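Local atomic coordinates of tetratricopeptide repeat protein (Parabacteroides merdae ATCC 43184, PDB entry 4R7S), a protein that is of unknown function but, as a tetratricopeptide repeat protein, probably offers a stacked-helix scaffold for binding partner proteins or peptides. Residues A23-S26 with M31-E34; L39-L44 with S69-N74; I50-G55 with R81-T86; I77-A82 with H108-Y113. All coordinates share one frame; numbering follows the deposited sequence.

Overall arrangement
The four contacts follow the N-terminal half of an all-helical tetratricopeptide repeat chain. Contact 1 lies within helix 20-33, which packs on helix 40-52, so it touches contacts 2 and 3. Contact 2 ties the start of helix 40-52 to the loop before helix 75-87, and contact 3 joins the end of helix 40-52 to helix 75-87. Contact 4 then joins helix 75-87 to the start of helix 109-121. Contacts 2 and 3 alternate along the chain, with centres about 16 Å apart. Contacts 3 and 4 share Arg-81 and Ala-82, and their centres are about 13 Å apart. Contacts 3 and 4 thus link every second helix of the superhelical stack.

Contact 1 (A23-S26 with M31-E34); sequences AEES and MRKE. With NO3 (nitrate ion), chain B.
Glu-25 and Arg-32 form a salt bridge along helix 20-33 of the tetratricopeptide repeat. They are seven residues apart, about two helical turns, so both side chains leave the same side of the helix. The contact is small and lies at the surface. Arg-32 NH2 donates to Glu-25 OE1 at 3.3 Å, with an N-H...O angle of 150°. The bond is rather long. OE1 accepts on its syn lone pair, the side facing the other carboxylate oxygen. The oxygen lies at the edge of the guanidinium and in its plane, and the two flat groups are nearly coplanar, 14° apart. Arg-32 bends at chi3 (-66°), which turns the guanidinium back along the helix toward Glu-25. A water serves the second carboxylate oxygen: it donates to Glu-25 OE2 at 2.7 Å. The same water accepts a weak bond from Arg-32 NH1, at 3.4 Å from the water oxygen. Carboxylate and guanidinium are therefore joined once directly and, more weakly, once through water.

The neighbouring acid, Glu-24, is satisfied elsewhere. Its OE2 forms salt bridges with Lys-28 and Lys-56, and its carboxylate also takes hydrogen bonds from Gln-51 of helix 40-52 and Gln-54 just beyond it. Ser-26 OG is hydrogen-bonded to Ser-22 O, one turn earlier in the helix. At the other end, Glu-34 leaves the helix, and its carboxylate is bonded to Asn-37 and to the N-terminal nitrogen of Gly-1. Lys-33 NZ donates to a nitrate ion, probably from the crystallisation liquor, with NZ 3.2 Å from nitrate O1.

Contact 2 (L39-L44 with S69-N74); sequences LNYALL and SGHTKN
A face-to-face aromatic stack links the first turn of helix 40-52 to the loop between helices 57-68 and 75-87 in this tetratricopeptide repeat chain. The partners are Tyr-41 and His-71. Their ring centroids are 3.7 Å apart and their planes are tilted by 17°. His-71 NE2 lies over the centre of the tyrosine ring, 3.4 Å above its plane. In return, Tyr-41 CG lies over the rim of the imidazole. The closest pair is Tyr-41 CG and His-71 CE1, at 3.3 Å. Tyr-41 CB also reaches the imidazole, 3.6 Å from His-71 ND1. The tyrosine holds its CG between the backbone N and the carbonyl carbon (chi1 78°), which presents one ring face to the loop. No hydrogen bond crosses between the segments, so the stack carries the contact.

Asn-74 adds a looser touch. Its ND2 lies 4.5 Å from Tyr-41 CE2 and meets the ring obliquely. Its stronger role is at the N-cap position of helix 75-87, where OD1 accepts from Ile-77 N. A type I turn from His-71 to Asn-74 leads into this cap.

The stack lies at the surface, beside the start of helix 40-52. Leu-43 packs against helices 2-16 and 20-33, and Leu-44 touches helices 20-33 and 57-68. Lys-73, farther along the loop, reaches helix 91-104.

Contact 3 (I50-G55 with R81-T86); sequences IQRRQG and RASLYT
Arg-52 reaches from the end of helix 40-52 to helix 75-87 and grips the hydroxyl of Ser-83. Its side chain is fully stretched: chi1 is -169°, with CG anti to the backbone N, and the chain stays extended through to the guanidinium. This length carries NH1 and NH2 end-on to one atom, Ser-83 OG. NH2 donates to Ser-83 OG at 2.9 Å, with an N-H...O angle of 152°. NH1 donates to the same Ser-83 OG at 3.1 Å and is more bent. The hydroxyl oxygen lies in the guanidinium plane. Two bonds to one atom restrict the swing of the arginine end. On the serine side, a chi1 of 176° points OG at the arginine end.

Leu-84 borders the arginine along its length. The two side chains run past each other in opposite directions, and Leu-84 CD1 comes within 3.8 Å of Arg-52 NE. The backbone N of Leu-84 lies over one face of the guanidinium, toward its rim, 3.5 Å from Arg-52 NH2. Arg-52 has a second polar partner: its NE forms a salt bridge with Glu-87, at the end of helix 75-87. The arginine is thus held at its edge, along its chain and at NE.

Just past Arg-52 the helix is closed by a Schellman motif, with Gly-55 at positive phi. Within the closing turn, from Arg-52 to Gly-55, Gln-54 NE2 bonds back to Ile-50 O, and also to Glu-24 of helix 20-33. Joining the C-terminal end of one helix to the second helix along, past helix 57-68, fits the successive packing of helical hairpins in a tetratricopeptide repeat stack.

Contact 4 (I77-A82 with H108-Y113); sequences ILENRA and HQEALY. With EDO (1,2-ethanediol), chain I; EDO (1,2-ethanediol), chain H.
In this tetratricopeptide repeat array, Glu-79 of helix 75-87 meets the N-terminal end of helix 109-121. His-108 holds the N-cap position there, and Glu-110 is in the first turn. Glu-79 is extended, with CG anti to the backbone N (chi1 179°), and this carries its carboxylate across to the imidazole. Glu-79 OE1 approaches the ring at its edge, near the plane, 3.1 Å from His-108 CE1. The same OE1 is 3.6 Å from His-108 NE2. The meeting is therefore centred on the ring carbon, and no hydrogen bond joins the segments. The carboxylate and ring planes are 37° apart, and the two side chains cross at about a right angle.

Glu-110 meets Glu-79 through its aliphatic part: Glu-110 CG lies 4.1 Å from Glu-79 CD. The bend at chi2 (76°) turns the Glu-110 carboxylate off to its other partners. The nearest carboxylate oxygens, Glu-79 OE2 and Glu-110 OE2, are 5.2 Å apart, so the like charges probably repel mildly. Glu-110 OE1 is paired with Arg-144 in a salt bridge, which would offset that effect. A 1,2-ethanediol, probably from the crystallisation liquor, donates through its O2 to Glu-110 OE2 at 3.2 Å. The carbon C1 of that diol lies at the edge of the Tyr-113 ring.

The contact is at the surface, and the backbones come closest at Glu-79 and Ala-111, whose CA atoms are 6.8 Å apart. Around it, Ile-77 packs on helix 57-68, Ala-82 and His-108 on helix 91-104, and Leu-112 on helices 91-104 and 125-138.

Contact 1 (A23-S26 with M31-E34)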
loop_
_atom_site.group_PDB
_atom_site.type_symbol
_atom_site.label_atom_id
_atom_site.label_comp_id
_atom_site.label_asym_id
_atom_site.label_seq_id
_atom_site.Cartn_x
_atom_site.Cartn_y
_atom_site.Cartn_z
ATOM N N ALA A 23 9.491 -21.512 -9.899
ATOM C CA ALA A 23 9.575 -21.550 -8.434
ATOM C C ALA A 23 8.267 -22.094 -7.821
ATOM O O ALA A 23 8.329 -23.007 -6.996
ATOM C CB ALA A 23 9.901 -20.172 -7.878
ATOM N N GLU A 24 7.094 -21.618 -8.330
ATOM C CA GLU A 24 5.742 -22.064 -7.964
ATOM C C GLU A 24 5.573 -23.577 -8.142
ATOM O O GLU A 24 5.062 -24.249 -7.233
ATOM C CB GLU A 24 4.697 -21.330 -8.821
ATOM C CG GLU A 24 3.285 -21.864 -8.667
ATOM C CD GLU A 24 2.191 -20.880 -9.007
ATOM O OE1 GLU A 24 2.531 -19.746 -9.415
ATOM O OE2 GLU A 24 0.996 -21.235 -8.856
ATOM N N GLU A 25 5.988 -24.102 -9.311
ATOM C CA GLU A 25 5.884 -25.526 -9.635
ATOM C C GLU A 25 6.757 -26.390 -8.728
ATOM O O GLU A 25 6.292 -27.438 -8.271
ATOM C CB GLU A 25 6.230 -25.800 -11.111
ATOM C CG GLU A 25 5.065 -26.377 -11.905
ATOM C CD GLU A 25 4.321 -27.532 -11.250
ATOM O OE1 GLU A 25 4.942 -28.599 -11.030
ATOM O OE2 GLU A 25 3.117 -27.360 -10.946
ATOM N N SER A 26 8.001 -25.943 -8.436
ATOM C CA SER A 26 8.908 -26.670 -7.531
ATOM C C SER A 26 8.275 -26.814 -6.138
ATOM O O SER A 26 8.289 -27.915 -5.580
ATOM C CB SER A 26 10.261 -25.970 -7.435
ATOM O OG SER A 26 10.868 -25.943 -8.714
HETATM N N MSE A 31 5.412 -30.313 -2.222
HETATM C CA MSE A 31 4.238 -30.645 -1.408
HETATM C C MSE A 31 3.455 -31.886 -1.868
HETATM O O MSE A 31 2.771 -32.504 -1.047
HETATM C CB MSE A 31 3.332 -29.446 -1.291
HETATM C CG MSE A 31 3.901 -28.469 -0.299
HETATM SE SE MSE A 31 2.809 -26.957 -0.060
HETATM C CE MSE A 31 1.029 -27.936 0.327
ATOM N N ARG A 32 3.580 -32.286 -3.135
ATOM C CA ARG A 32 2.956 -33.528 -3.593
ATOM C C ARG A 32 3.810 -34.695 -3.157
ATOM O O ARG A 32 3.278 -35.789 -2.945
ATOM C CB ARG A 32 2.766 -33.555 -5.110
ATOM C CG ARG A 32 1.630 -32.677 -5.617
ATOM C CD ARG A 32 1.356 -32.917 -7.095
ATOM N NE ARG A 32 2.473 -32.507 -7.949
ATOM C CZ ARG A 32 2.582 -31.313 -8.524
ATOM N NH1 ARG A 32 1.637 -30.392 -8.349
ATOM N NH2 ARG A 32 3.628 -31.035 -9.291
ATOM N N LYS A 33 5.146 -34.472 -3.023
ATOM C CA LYS A 33 6.087 -35.535 -2.608
ATOM C C LYS A 33 5.896 -35.865 -1.121
ATOM O O LYS A 33 5.817 -37.041 -0.789
ATOM C CB LYS A 33 7.559 -35.181 -2.926
ATOM C CG LYS A 33 8.588 -36.264 -2.572
ATOM C CD LYS A 33 8.553 -37.508 -3.469
ATOM C CE LYS A 33 9.591 -38.533 -3.053
ATOM N NZ LYS A 33 9.509 -39.790 -3.851
ATOM N N GLU A 34 5.777 -34.858 -0.250
ATOM C CA GLU A 34 5.569 -35.090 1.187
ATOM C C GLU A 34 4.313 -34.335 1.645
ATOM O O GLU A 34 4.420 -33.296 2.304
ATOM C CB GLU A 34 6.810 -34.693 2.018
ATOM C CG GLU A 34 8.095 -35.407 1.613
ATOM C CD GLU A 34 9.271 -35.391 2.573
ATOM O OE1 GLU A 34 9.090 -35.053 3.765
ATOM O OE2 GLU A 34 10.374 -35.796 2.141
HETATM N N NO3 B . 6.534 -40.592 -1.740
HETATM O O1 NO3 B . 6.762 -41.081 -2.835
HETATM O O2 NO3 B . 7.334 -39.905 -1.126
HETATM O O3 NO3 B . 5.358 -40.828 -1.174
HETATM O O HOH W 1 0.525 -28.129 -10.641
#

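Contact 2 (L39-L44 with S69-N74)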
loop_
_atom_site.group_PDB
_atom_site.type_symbol
_atom_site.label_atom_id
_atom_site.label_comp_id
_atom_site.label_asym_id
_atom_site.label_seq_id
_atom_site.Cartn_x
_atom_site.Cartn_y
_atom_site.Cartn_z
ATOM N N LEU A 39 6.348 -29.071 7.944
ATOM C CA LEU A 39 7.002 -27.816 7.566
ATOM C C LEU A 39 6.360 -27.217 6.312
ATOM O O LEU A 39 6.813 -26.175 5.832
ATOM C CB LEU A 39 8.522 -28.020 7.343
ATOM C CG LEU A 39 9.331 -28.386 8.589
ATOM C CD1 LEU A 39 10.757 -28.806 8.235
ATOM C CD2 LEU A 39 9.325 -27.268 9.603
ATOM N N ASN A 40 5.289 -27.857 5.799
ATOM C CA ASN A 40 4.604 -27.424 4.584
ATOM C C ASN A 40 4.012 -26.037 4.674
ATOM O O ASN A 40 3.967 -25.354 3.645
ATOM C CB ASN A 40 3.532 -28.417 4.166
ATOM C CG ASN A 40 4.117 -29.534 3.339
ATOM O OD1 ASN A 40 5.333 -29.558 3.055
ATOM N ND2 ASN A 40 3.265 -30.469 2.915
ATOM N N TYR A 41 3.571 -25.608 5.883
ATOM C CA TYR A 41 2.986 -24.279 6.093
ATOM C C TYR A 41 4.012 -23.178 5.661
ATOM O O TYR A 41 3.617 -22.089 5.245
ATOM C CB TYR A 41 2.550 -24.102 7.572
ATOM C CG TYR A 41 3.726 -23.805 8.476
ATOM C CD1 TYR A 41 4.560 -24.827 8.926
ATOM C CD2 TYR A 41 4.080 -22.491 8.783
ATOM C CE1 TYR A 41 5.704 -24.552 9.681
ATOM C CE2 TYR A 41 5.224 -22.205 9.532
ATOM C CZ TYR A 41 6.025 -23.239 9.990
ATOM O OH TYR A 41 7.140 -22.959 10.740
ATOM N N ALA A 42 5.317 -23.474 5.777
ATOM C CA ALA A 42 6.343 -22.526 5.370
ATOM C C ALA A 42 6.411 -22.466 3.860
ATOM O O ALA A 42 6.598 -21.383 3.299
ATOM C CB ALA A 42 7.689 -22.917 5.942
ATOM N N LEU A 43 6.233 -23.619 3.204
ATOM C CA LEU A 43 6.265 -23.710 1.756
ATOM C C LEU A 43 5.063 -22.987 1.184
ATOM O O LEU A 43 5.211 -22.252 0.202
ATOM C CB LEU A 43 6.305 -25.177 1.285
ATOM C CG LEU A 43 7.540 -25.986 1.672
ATOM C CD1 LEU A 43 7.595 -27.298 0.874
ATOM C CD2 LEU A 43 8.818 -25.165 1.470
ATOM N N LEU A 44 3.884 -23.145 1.841
ATOM C CA LEU A 44 2.641 -22.489 1.435
ATOM C C LEU A 44 2.764 -20.968 1.565
ATOM O O LEU A 44 2.217 -20.260 0.726
ATOM C CB LEU A 44 1.429 -23.014 2.214
ATOM C CG LEU A 44 0.970 -24.404 1.769
ATOM C CD1 LEU A 44 0.351 -25.197 2.908
ATOM C CD2 LEU A 44 0.080 -24.350 0.549
ATOM N N SER A 69 -3.757 -22.033 8.625
ATOM C CA SER A 69 -4.511 -23.162 9.193
ATOM C C SER A 69 -4.003 -23.704 10.584
ATOM O O SER A 69 -4.782 -23.721 11.558
ATOM C CB SER A 69 -4.563 -24.313 8.199
ATOM O OG SER A 69 -5.468 -25.302 8.652
ATOM N N GLY A 70 -2.744 -24.142 10.669
ATOM C CA GLY A 70 -2.241 -24.650 11.941
ATOM C C GLY A 70 -1.385 -23.665 12.703
ATOM O O GLY A 70 -0.869 -24.001 13.768
ATOM N N HIS A 71 -1.205 -22.448 12.141
ATOM C CA HIS A 71 -0.334 -21.402 12.667
ATOM C C HIS A 71 -1.033 -20.045 12.628
ATOM O O HIS A 71 -0.488 -19.085 12.087
ATOM C CB HIS A 71 0.970 -21.377 11.832
ATOM C CG HIS A 71 1.600 -22.728 11.687
ATOM N ND1 HIS A 71 1.075 -23.677 10.828
ATOM C CD2 HIS A 71 2.649 -23.267 12.349
ATOM C CE1 HIS A 71 1.816 -24.758 10.996
ATOM N NE2 HIS A 71 2.790 -24.551 11.882
ATOM N N THR A 72 -2.224 -19.970 13.248
ATOM C CA THR A 72 -3.143 -18.817 13.287
ATOM C C THR A 72 -2.546 -17.499 13.857
ATOM O O THR A 72 -3.141 -16.427 13.662
ATOM C CB THR A 72 -4.401 -19.171 14.087
ATOM O OG1 THR A 72 -4.015 -19.528 15.413
ATOM C CG2 THR A 72 -5.232 -20.281 13.435
ATOM N N LYS A 73 -1.408 -17.569 14.569
ATOM C CA LYS A 73 -0.845 -16.346 15.149
ATOM C C LYS A 73 0.577 -16.028 14.596
ATOM O O LYS A 73 1.346 -15.276 15.215
ATOM C CB LYS A 73 -0.892 -16.428 16.688
ATOM C CG LYS A 73 -2.225 -15.881 17.243
ATOM C CD LYS A 73 -3.396 -16.870 17.294
ATOM C CE LYS A 73 -4.712 -16.163 17.540
ATOM N NZ LYS A 73 -5.760 -17.092 18.060
ATOM N N ASN A 74 0.881 -16.558 13.385
ATOM C CA ASN A 74 2.130 -16.325 12.659
ATOM C C ASN A 74 2.109 -14.926 12.011
ATOM O O ASN A 74 1.381 -14.694 11.042
ATOM C CB ASN A 74 2.359 -17.412 11.602
ATOM C CG ASN A 74 3.684 -17.265 10.903
ATOM O OD1 ASN A 74 3.897 -16.359 10.074
ATOM N ND2 ASN A 74 4.620 -18.123 11.273
#

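Contact 3 (I50-G55 with R81-T86)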
loop_
_atom_site.group_PDB
_atom_site.type_symbol
_atom_site.label_atom_id
_atom_site.label_comp_id
_atom_site.label_asym_id
_atom_site.label_seq_id
_atom_site.Cartn_x
_atom_site.Cartn_y
_atom_site.Cartn_z
ATOM N N ILE A 50 5.003 -15.871 -3.980
ATOM C CA ILE A 50 5.392 -16.132 -5.376
ATOM C C ILE A 50 4.159 -15.946 -6.303
ATOM O O ILE A 50 4.271 -15.313 -7.359
ATOM C CB ILE A 50 6.007 -17.549 -5.496
ATOM C CG1 ILE A 50 7.407 -17.586 -4.860
ATOM C CG2 ILE A 50 6.034 -18.046 -6.944
ATOM C CD1 ILE A 50 7.881 -18.942 -4.515
ATOM N N GLN A 51 2.996 -16.475 -5.874
ATOM C CA GLN A 51 1.725 -16.371 -6.579
ATOM C C GLN A 51 1.242 -14.921 -6.625
ATOM O O GLN A 51 0.761 -14.483 -7.667
ATOM C CB GLN A 51 0.654 -17.274 -5.942
ATOM C CG GLN A 51 0.927 -18.755 -6.179
ATOM C CD GLN A 51 -0.132 -19.633 -5.566
ATOM O OE1 GLN A 51 -0.594 -19.408 -4.448
ATOM N NE2 GLN A 51 -0.537 -20.664 -6.285
ATOM N N ARG A 52 1.391 -14.180 -5.515
ATOM C CA ARG A 52 0.994 -12.767 -5.426
ATOM C C ARG A 52 1.852 -11.905 -6.371
ATOM O O ARG A 52 1.311 -11.043 -7.057
ATOM C CB ARG A 52 1.111 -12.253 -3.977
ATOM C CG ARG A 52 0.462 -10.889 -3.759
ATOM C CD ARG A 52 0.908 -10.246 -2.461
ATOM N NE ARG A 52 0.161 -9.012 -2.226
ATOM C CZ ARG A 52 0.265 -8.245 -1.147
ATOM N NH1 ARG A 52 1.096 -8.575 -0.166
ATOM N NH2 ARG A 52 -0.457 -7.141 -1.040
ATOM N N ARG A 53 3.179 -12.158 -6.417
ATOM C CA ARG A 53 4.116 -11.433 -7.274
ATOM C C ARG A 53 3.886 -11.730 -8.776
ATOM O O ARG A 53 4.502 -11.084 -9.620
ATOM C CB ARG A 53 5.555 -11.753 -6.882
ATOM C CG ARG A 53 6.034 -11.043 -5.617
ATOM C CD ARG A 53 7.420 -11.501 -5.230
ATOM N NE ARG A 53 8.396 -11.241 -6.288
ATOM C CZ ARG A 53 9.582 -11.834 -6.388
ATOM N NH1 ARG A 53 9.953 -12.753 -5.502
ATOM N NH2 ARG A 53 10.401 -11.525 -7.383
ATOM N N GLN A 54 2.989 -12.680 -9.095
ATOM C CA GLN A 54 2.590 -13.038 -10.453
ATOM C C GLN A 54 1.231 -12.435 -10.803
ATOM O O GLN A 54 0.799 -12.516 -11.965
ATOM C CB GLN A 54 2.516 -14.552 -10.606
ATOM C CG GLN A 54 3.830 -15.193 -11.007
ATOM C CD GLN A 54 3.658 -16.692 -11.040
ATOM O OE1 GLN A 54 3.288 -17.287 -12.063
ATOM N NE2 GLN A 54 3.832 -17.318 -9.892
ATOM N N GLY A 55 0.563 -11.866 -9.792
ATOM C CA GLY A 55 -0.761 -11.284 -9.926
ATOM C C GLY A 55 -1.873 -12.290 -9.724
ATOM O O GLY A 55 -3.050 -11.943 -9.859
ATOM N N ARG A 81 -1.130 -11.871 4.289
ATOM C CA ARG A 81 -2.537 -12.077 3.910
ATOM C C ARG A 81 -3.359 -10.795 4.168
ATOM O O ARG A 81 -4.228 -10.460 3.361
ATOM C CB ARG A 81 -3.107 -13.276 4.676
ATOM C CG ARG A 81 -4.393 -13.894 4.146
ATOM C CD ARG A 81 -5.182 -14.159 5.405
ATOM N NE ARG A 81 -6.016 -15.346 5.397
ATOM C CZ ARG A 81 -6.840 -15.680 6.386
ATOM N NH1 ARG A 81 -6.954 -14.903 7.458
ATOM N NH2 ARG A 81 -7.557 -16.792 6.311
ATOM N N ALA A 82 -3.063 -10.057 5.258
ATOM C CA ALA A 82 -3.781 -8.801 5.499
ATOM C C ALA A 82 -3.465 -7.812 4.375
ATOM O O ALA A 82 -4.380 -7.184 3.847
ATOM C CB ALA A 82 -3.424 -8.216 6.852
ATOM N N SER A 83 -2.188 -7.754 3.949
ATOM C CA SER A 83 -1.730 -6.914 2.850
ATOM C C SER A 83 -2.395 -7.360 1.547
ATOM O O SER A 83 -2.780 -6.519 0.737
ATOM C CB SER A 83 -0.213 -6.984 2.722
ATOM O OG SER A 83 0.239 -6.238 1.607
ATOM N N LEU A 84 -2.545 -8.671 1.354
ATOM C CA LEU A 84 -3.202 -9.185 0.167
ATOM C C LEU A 84 -4.697 -8.812 0.182
ATOM O O LEU A 84 -5.215 -8.396 -0.854
ATOM C CB LEU A 84 -3.000 -10.706 0.028
ATOM C CG LEU A 84 -3.683 -11.383 -1.171
ATOM C CD1 LEU A 84 -3.181 -10.841 -2.499
ATOM C CD2 LEU A 84 -3.486 -12.851 -1.122
ATOM N N TYR A 85 -5.371 -8.921 1.353
ATOM C CA TYR A 85 -6.783 -8.558 1.502
ATOM C C TYR A 85 -7.015 -7.101 1.121
ATOM O O TYR A 85 -8.001 -6.792 0.460
ATOM C CB TYR A 85 -7.274 -8.811 2.935
ATOM C CG TYR A 85 -7.735 -10.227 3.215
ATOM C CD1 TYR A 85 -8.507 -10.926 2.292
ATOM C CD2 TYR A 85 -7.441 -10.851 4.424
ATOM C CE1 TYR A 85 -8.956 -12.221 2.554
ATOM C CE2 TYR A 85 -7.911 -12.135 4.709
ATOM C CZ TYR A 85 -8.665 -12.818 3.768
ATOM O OH TYR A 85 -9.121 -14.086 4.020
ATOM N N THR A 86 -6.084 -6.218 1.517
ATOM C CA THR A 86 -6.106 -4.792 1.239
ATOM C C THR A 86 -6.065 -4.584 -0.280
ATOM O O THR A 86 -6.872 -3.808 -0.801
ATOM C CB THR A 86 -4.959 -4.088 1.991
ATOM O OG1 THR A 86 -5.199 -4.212 3.395
ATOM C CG2 THR A 86 -4.868 -2.597 1.663
#

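Contact 4 (I77-A82 with H108-Y113)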
loop_
_atom_site.group_PDB
_atom_site.type_symbol
_atom_site.label_atom_id
_atom_site.label_comp_id
_atom_site.label_asym_id
_atom_site.label_seq_id
_atom_site.Cartn_x
_atom_site.Cartn_y
_atom_site.Cartn_z
ATOM N N ILE A 77 2.592 -14.710 8.024
ATOM C CA ILE A 77 1.397 -15.106 7.283
ATOM C C ILE A 77 0.282 -14.043 7.448
ATOM O O ILE A 77 -0.308 -13.647 6.449
ATOM C CB ILE A 77 0.925 -16.552 7.664
ATOM C CG1 ILE A 77 2.094 -17.558 7.520
ATOM C CG2 ILE A 77 -0.270 -16.992 6.782
ATOM C CD1 ILE A 77 1.841 -18.992 8.184
ATOM N N LEU A 78 0.051 -13.541 8.673
ATOM C CA LEU A 78 -0.992 -12.554 8.944
ATOM C C LEU A 78 -0.706 -11.242 8.255
ATOM O O LEU A 78 -1.604 -10.671 7.642
ATOM C CB LEU A 78 -1.177 -12.337 10.462
ATOM C CG LEU A 78 -1.845 -13.493 11.215
ATOM C CD1 LEU A 78 -1.678 -13.317 12.698
ATOM C CD2 LEU A 78 -3.325 -13.634 10.839
ATOM N N GLU A 79 0.548 -10.790 8.312
ATOM C CA GLU A 79 0.997 -9.551 7.678
ATOM C C GLU A 79 0.880 -9.652 6.148
ATOM O O GLU A 79 0.440 -8.699 5.522
ATOM C CB GLU A 79 2.442 -9.241 8.109
ATOM C CG GLU A 79 3.036 -7.989 7.491
ATOM C CD GLU A 79 4.529 -7.831 7.689
ATOM O OE1 GLU A 79 4.990 -7.910 8.850
ATOM O OE2 GLU A 79 5.233 -7.577 6.685
ATOM N N ASN A 80 1.218 -10.801 5.557
ATOM C CA ASN A 80 1.139 -10.941 4.107
ATOM C C ASN A 80 -0.305 -11.080 3.606
ATOM O O ASN A 80 -0.668 -10.420 2.628
ATOM C CB ASN A 80 2.018 -12.101 3.625
ATOM C CG ASN A 80 3.473 -11.696 3.614
ATOM O OD1 ASN A 80 3.967 -11.030 2.705
ATOM N ND2 ASN A 80 4.162 -11.960 4.678
ATOM N N ARG A 81 -1.130 -11.871 4.289
ATOM C CA ARG A 81 -2.537 -12.077 3.910
ATOM C C ARG A 81 -3.359 -10.795 4.168
ATOM O O ARG A 81 -4.228 -10.460 3.361
ATOM C CB ARG A 81 -3.107 -13.276 4.676
ATOM C CG ARG A 81 -4.393 -13.894 4.146
ATOM C CD ARG A 81 -5.182 -14.159 5.405
ATOM N NE ARG A 81 -6.016 -15.346 5.397
ATOM C CZ ARG A 81 -6.840 -15.680 6.386
ATOM N NH1 ARG A 81 -6.954 -14.903 7.458
ATOM N NH2 ARG A 81 -7.557 -16.792 6.311
ATOM N N ALA A 82 -3.063 -10.057 5.258
ATOM C CA ALA A 82 -3.781 -8.801 5.499
ATOM C C ALA A 82 -3.465 -7.812 4.375
ATOM O O ALA A 82 -4.380 -7.184 3.847
ATOM C CB ALA A 82 -3.424 -8.216 6.852
ATOM N N HIS A 108 3.841 -4.276 16.967
ATOM C CA HIS A 108 4.307 -4.600 15.606
ATOM C C HIS A 108 4.016 -3.397 14.694
ATOM O O HIS A 108 2.863 -3.144 14.325
ATOM C CB HIS A 108 3.657 -5.899 15.086
ATOM C CG HIS A 108 4.286 -6.442 13.837
ATOM N ND1 HIS A 108 3.605 -6.452 12.633
ATOM C CD2 HIS A 108 5.498 -7.018 13.653
ATOM C CE1 HIS A 108 4.429 -6.992 11.751
ATOM N NE2 HIS A 108 5.579 -7.357 12.317
ATOM N N GLN A 109 5.077 -2.641 14.376
ATOM C CA GLN A 109 5.033 -1.377 13.634
ATOM C C GLN A 109 4.428 -1.468 12.227
ATOM O O GLN A 109 3.661 -0.581 11.876
ATOM C CB GLN A 109 6.414 -0.705 13.590
ATOM C CG GLN A 109 6.840 -0.240 14.985
ATOM C CD GLN A 109 8.157 0.499 15.027
ATOM O OE1 GLN A 109 8.402 1.443 14.276
ATOM N NE2 GLN A 109 9.007 0.144 15.977
ATOM N N GLU A 110 4.724 -2.496 11.436
ATOM C CA GLU A 110 4.112 -2.573 10.102
ATOM C C GLU A 110 2.601 -2.773 10.208
ATOM O O GLU A 110 1.863 -2.169 9.430
ATOM C CB GLU A 110 4.731 -3.686 9.252
ATOM C CG GLU A 110 4.170 -3.755 7.833
ATOM C CD GLU A 110 4.661 -2.686 6.872
ATOM O OE1 GLU A 110 5.659 -1.994 7.186
ATOM O OE2 GLU A 110 4.068 -2.568 5.779
ATOM N N ALA A 111 2.153 -3.622 11.162
ATOM C CA ALA A 111 0.732 -3.898 11.384
ATOM C C ALA A 111 -0.003 -2.623 11.863
ATOM O O ALA A 111 -1.077 -2.311 11.344
ATOM C CB ALA A 111 0.556 -5.025 12.404
ATOM N N LEU A 112 0.596 -1.891 12.822
ATOM C CA LEU A 112 0.044 -0.654 13.364
ATOM C C LEU A 112 -0.147 0.383 12.258
ATOM O O LEU A 112 -1.214 0.993 12.177
ATOM C CB LEU A 112 0.948 -0.091 14.475
ATOM C CG LEU A 112 0.903 -0.799 15.824
ATOM C CD1 LEU A 112 2.107 -0.440 16.654
ATOM C CD2 LEU A 112 -0.402 -0.495 16.574
ATOM N N TYR A 113 0.874 0.556 11.403
ATOM C CA TYR A 113 0.851 1.522 10.305
ATOM C C TYR A 113 -0.246 1.198 9.310
ATOM O O TYR A 113 -1.004 2.087 8.944
ATOM C CB TYR A 113 2.205 1.593 9.585
ATOM C CG TYR A 113 2.245 2.626 8.478
ATOM C CD1 TYR A 113 2.137 3.987 8.760
ATOM C CD2 TYR A 113 2.410 2.247 7.148
ATOM C CE1 TYR A 113 2.139 4.939 7.740
ATOM C CE2 TYR A 113 2.425 3.191 6.120
ATOM C CZ TYR A 113 2.292 4.536 6.422
ATOM O OH TYR A 113 2.331 5.462 5.411
HETATM C C1 EDO I . 1.684 0.766 3.370
HETATM O O1 EDO I . 0.510 0.292 2.727
HETATM C C2 EDO I . 2.715 -0.388 3.512
HETATM O O2 EDO I . 3.924 0.090 4.089
HETATM C C1 EDO H . 7.956 -12.453 1.861
HETATM O O1 EDO H . 7.313 -11.175 1.788
HETATM C C2 EDO H . 7.039 -13.506 2.555
HETATM O O2 EDO H . 7.047 -14.730 1.822
#